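Local coordinates for PA14 domain-containing protein (Clostridium clariflavum, PDB 6QDI) that probably senses plant biomass outside the cell, its tandem calcium-binding PA14 domains serving as the sugar-recognising part of an RsgI-type anti-sigma factor, at residues I179-G184 with V200-F205. Sequence-based numbering, arbitrary orientation.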
loop_
_atom_site.group_PDB
_atom_site.type_symbol
_atom_site.label_atom_id
_atom_site.label_comp_id
_atom_site.label_asym_id
_atom_site.label_seq_id
_atom_site.Cartn_x
_atom_site.Cartn_y
_atom_site.Cartn_z
ATOM N N ILE A 179 0.440 11.112 3.663
ATOM C CA ILE A 179 0.711 11.187 2.245
ATOM C C ILE A 179 1.686 10.047 1.915
ATOM O O ILE A 179 2.890 10.195 1.993
ATOM C CB ILE A 179 1.247 12.540 1.819
ATOM C CG1 ILE A 179 0.480 13.712 2.424
ATOM C CG2 ILE A 179 1.316 12.604 0.278
ATOM C CD1 ILE A 179 -0.998 13.653 2.239
ATOM N N ASP A 180 1.102 8.907 1.562
ATOM C CA ASP A 180 1.879 7.691 1.287
ATOM C C ASP A 180 1.109 6.900 0.253
ATOM O O ASP A 180 0.394 5.961 0.610
ATOM C CB ASP A 180 2.061 6.909 2.578
ATOM C CG ASP A 180 2.962 5.724 2.426
ATOM O OD1 ASP A 180 3.721 5.678 1.454
ATOM O OD2 ASP A 180 2.955 4.848 3.315
ATOM N N PHE A 181 1.214 7.300 -1.005
ATOM C CA PHE A 181 0.348 6.793 -2.060
ATOM C C PHE A 181 1.123 6.147 -3.197
ATOM O O PHE A 181 2.137 6.669 -3.667
ATOM C CB PHE A 181 -0.453 7.941 -2.684
ATOM C CG PHE A 181 -1.545 8.471 -1.786
ATOM C CD1 PHE A 181 -2.727 7.791 -1.661
ATOM C CD2 PHE A 181 -1.360 9.633 -1.065
ATOM C CE1 PHE A 181 -3.740 8.278 -0.888
ATOM C CE2 PHE A 181 -2.355 10.084 -0.212
ATOM C CZ PHE A 181 -3.560 9.413 -0.137
ATOM N N ASN A 182 0.597 5.021 -3.686
ATOM C CA ASN A 182 1.053 4.409 -4.916
ATOM C C ASN A 182 -0.165 3.745 -5.508
ATOM O O ASN A 182 -0.580 2.671 -5.060
ATOM C CB ASN A 182 2.208 3.456 -4.689
ATOM C CG ASN A 182 2.696 2.837 -5.996
ATOM O OD1 ASN A 182 2.078 3.027 -7.040
ATOM N ND2 ASN A 182 3.777 2.094 -5.926
ATOM N N TRP A 183 -0.780 4.431 -6.468
ATOM C CA TRP A 183 -2.028 3.989 -7.050
ATOM C C TRP A 183 -1.812 3.076 -8.264
ATOM O O TRP A 183 -2.801 2.659 -8.865
ATOM C CB TRP A 183 -2.875 5.175 -7.512
ATOM C CG TRP A 183 -3.226 6.190 -6.461
ATOM C CD1 TRP A 183 -4.249 6.116 -5.564
ATOM C CD2 TRP A 183 -2.586 7.462 -6.255
ATOM N NE1 TRP A 183 -4.249 7.250 -4.765
ATOM C CE2 TRP A 183 -3.262 8.094 -5.191
ATOM C CE3 TRP A 183 -1.536 8.139 -6.881
ATOM C CZ2 TRP A 183 -2.932 9.402 -4.759
ATOM C CZ3 TRP A 183 -1.174 9.388 -6.410
ATOM C CH2 TRP A 183 -1.877 9.999 -5.378
ATOM N N GLY A 184 -0.572 2.813 -8.667
ATOM C CA GLY A 184 -0.372 2.215 -9.984
ATOM C C GLY A 184 -0.970 3.127 -11.020
ATOM O O GLY A 184 -0.652 4.320 -11.060
ATOM N N VAL A 200 -3.615 16.596 -7.293
ATOM C CA VAL A 200 -4.034 16.687 -5.909
ATOM C C VAL A 200 -3.361 17.893 -5.273
ATOM O O VAL A 200 -2.195 18.155 -5.506
ATOM C CB VAL A 200 -3.651 15.432 -5.120
ATOM C CG1 VAL A 200 -4.141 15.528 -3.687
ATOM C CG2 VAL A 200 -4.199 14.162 -5.762
ATOM N N ARG A 201 -4.134 18.592 -4.429
ATOM C CA ARG A 201 -3.564 19.569 -3.510
ATOM C C ARG A 201 -3.844 19.128 -2.091
ATOM O O ARG A 201 -4.988 18.930 -1.694
ATOM C CB ARG A 201 -4.166 20.956 -3.739
ATOM C CG ARG A 201 -3.758 22.007 -2.710
ATOM C CD ARG A 201 -4.038 23.419 -3.185
ATOM N NE ARG A 201 -5.453 23.622 -3.480
ATOM C CZ ARG A 201 -5.919 24.315 -4.501
ATOM N NH1 ARG A 201 -5.118 24.878 -5.393
ATOM N NH2 ARG A 201 -7.231 24.409 -4.669
ATOM N N TRP A 202 -2.782 18.991 -1.286
ATOM C CA TRP A 202 -2.890 18.765 0.143
ATOM C C TRP A 202 -2.475 20.043 0.865
ATOM O O TRP A 202 -1.455 20.656 0.529
ATOM C CB TRP A 202 -2.001 17.600 0.607
ATOM C CG TRP A 202 -2.496 16.248 0.209
ATOM C CD1 TRP A 202 -3.515 15.572 0.787
ATOM C CD2 TRP A 202 -1.981 15.406 -0.838
ATOM N NE1 TRP A 202 -3.680 14.366 0.181
ATOM C CE2 TRP A 202 -2.743 14.235 -0.813
ATOM C CE3 TRP A 202 -0.952 15.528 -1.765
ATOM C CZ2 TRP A 202 -2.504 13.177 -1.694
ATOM C CZ3 TRP A 202 -0.723 14.501 -2.641
ATOM C CH2 TRP A 202 -1.483 13.337 -2.602
ATOM N N THR A 203 -3.251 20.420 1.874
ATOM C CA THR A 203 -2.966 21.586 2.663
ATOM C C THR A 203 -3.199 21.322 4.150
ATOM O O THR A 203 -4.032 20.530 4.557
ATOM C CB THR A 203 -3.842 22.782 2.212
ATOM O OG1 THR A 203 -5.225 22.442 2.292
ATOM C CG2 THR A 203 -3.473 23.298 0.848
ATOM N N GLY A 204 -2.479 22.091 4.957
ATOM C CA GLY A 204 -2.660 22.098 6.398
ATOM C C GLY A 204 -1.381 22.476 7.066
ATOM O O GLY A 204 -0.670 23.391 6.601
ATOM N N PHE A 205 -1.102 21.798 8.173
ATOM C CA PHE A 205 0.051 22.133 9.034
ATOM C C PHE A 205 0.696 20.857 9.505
ATOM O O PHE A 205 0.011 19.888 9.797
ATOM C CB PHE A 205 -0.380 22.988 10.238
ATOM C CG PHE A 205 -0.835 24.361 9.838
ATOM C CD1 PHE A 205 -2.134 24.561 9.373
ATOM C CD2 PHE A 205 0.009 25.433 9.845
ATOM C CE1 PHE A 205 -2.559 25.802 8.931
ATOM C CE2 PHE A 205 -0.425 26.686 9.437
ATOM C CZ PHE A 205 -1.694 26.848 8.950
#
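Ile179 lays its end methyl on the indole of Trp202. Ile179 CD1 stands 3.4 Å from the centroid of the five-membered ring of Trp202, only 6° off the ring normal, a close CH-pi contact. With Ile179 CG1 anti to the carbonyl carbon (chi1 -45°), the turn at chi2 (-52°) brings CD1 over the pyrrole part of the indole. The second branch reaches the benzo part, with Ile179 CG2 4.0 Å from Trp202 CZ3. Val200, two residues before Trp202 on the same strand, packs CG1 against the opposite face of the indole. The ring is therefore held between two aliphatic side chains. At its rim, Trp202 NE1 is hydrogen-bonded to Asp176.

Strands 180-184 and 198-207 belong to different antiparallel sheets of the second PA14 domain. Their inward side chains meet in the core of this beta-sandwich, and Trp202 also touches Ile273 of strand 271-279 and Tyr264 of strand 257-266.

Phe181 meets the benzo end of Trp202, with Phe181 CE2 3.4 Å from Trp202 CZ2. The two ring planes are nearly parallel but slid apart, with centroids 5.5 Å from each other, so they barely overlap. Trp183 comes edge to edge with the same indole, its CH2 4.4 Å from Trp202 CH2. Phe181 CB sits over one face of Trp183, toward its rim. Trp183 also touches Asp42, a calcium ligand of the first PA14 domain, and this end of the contact lies where the two domains meet.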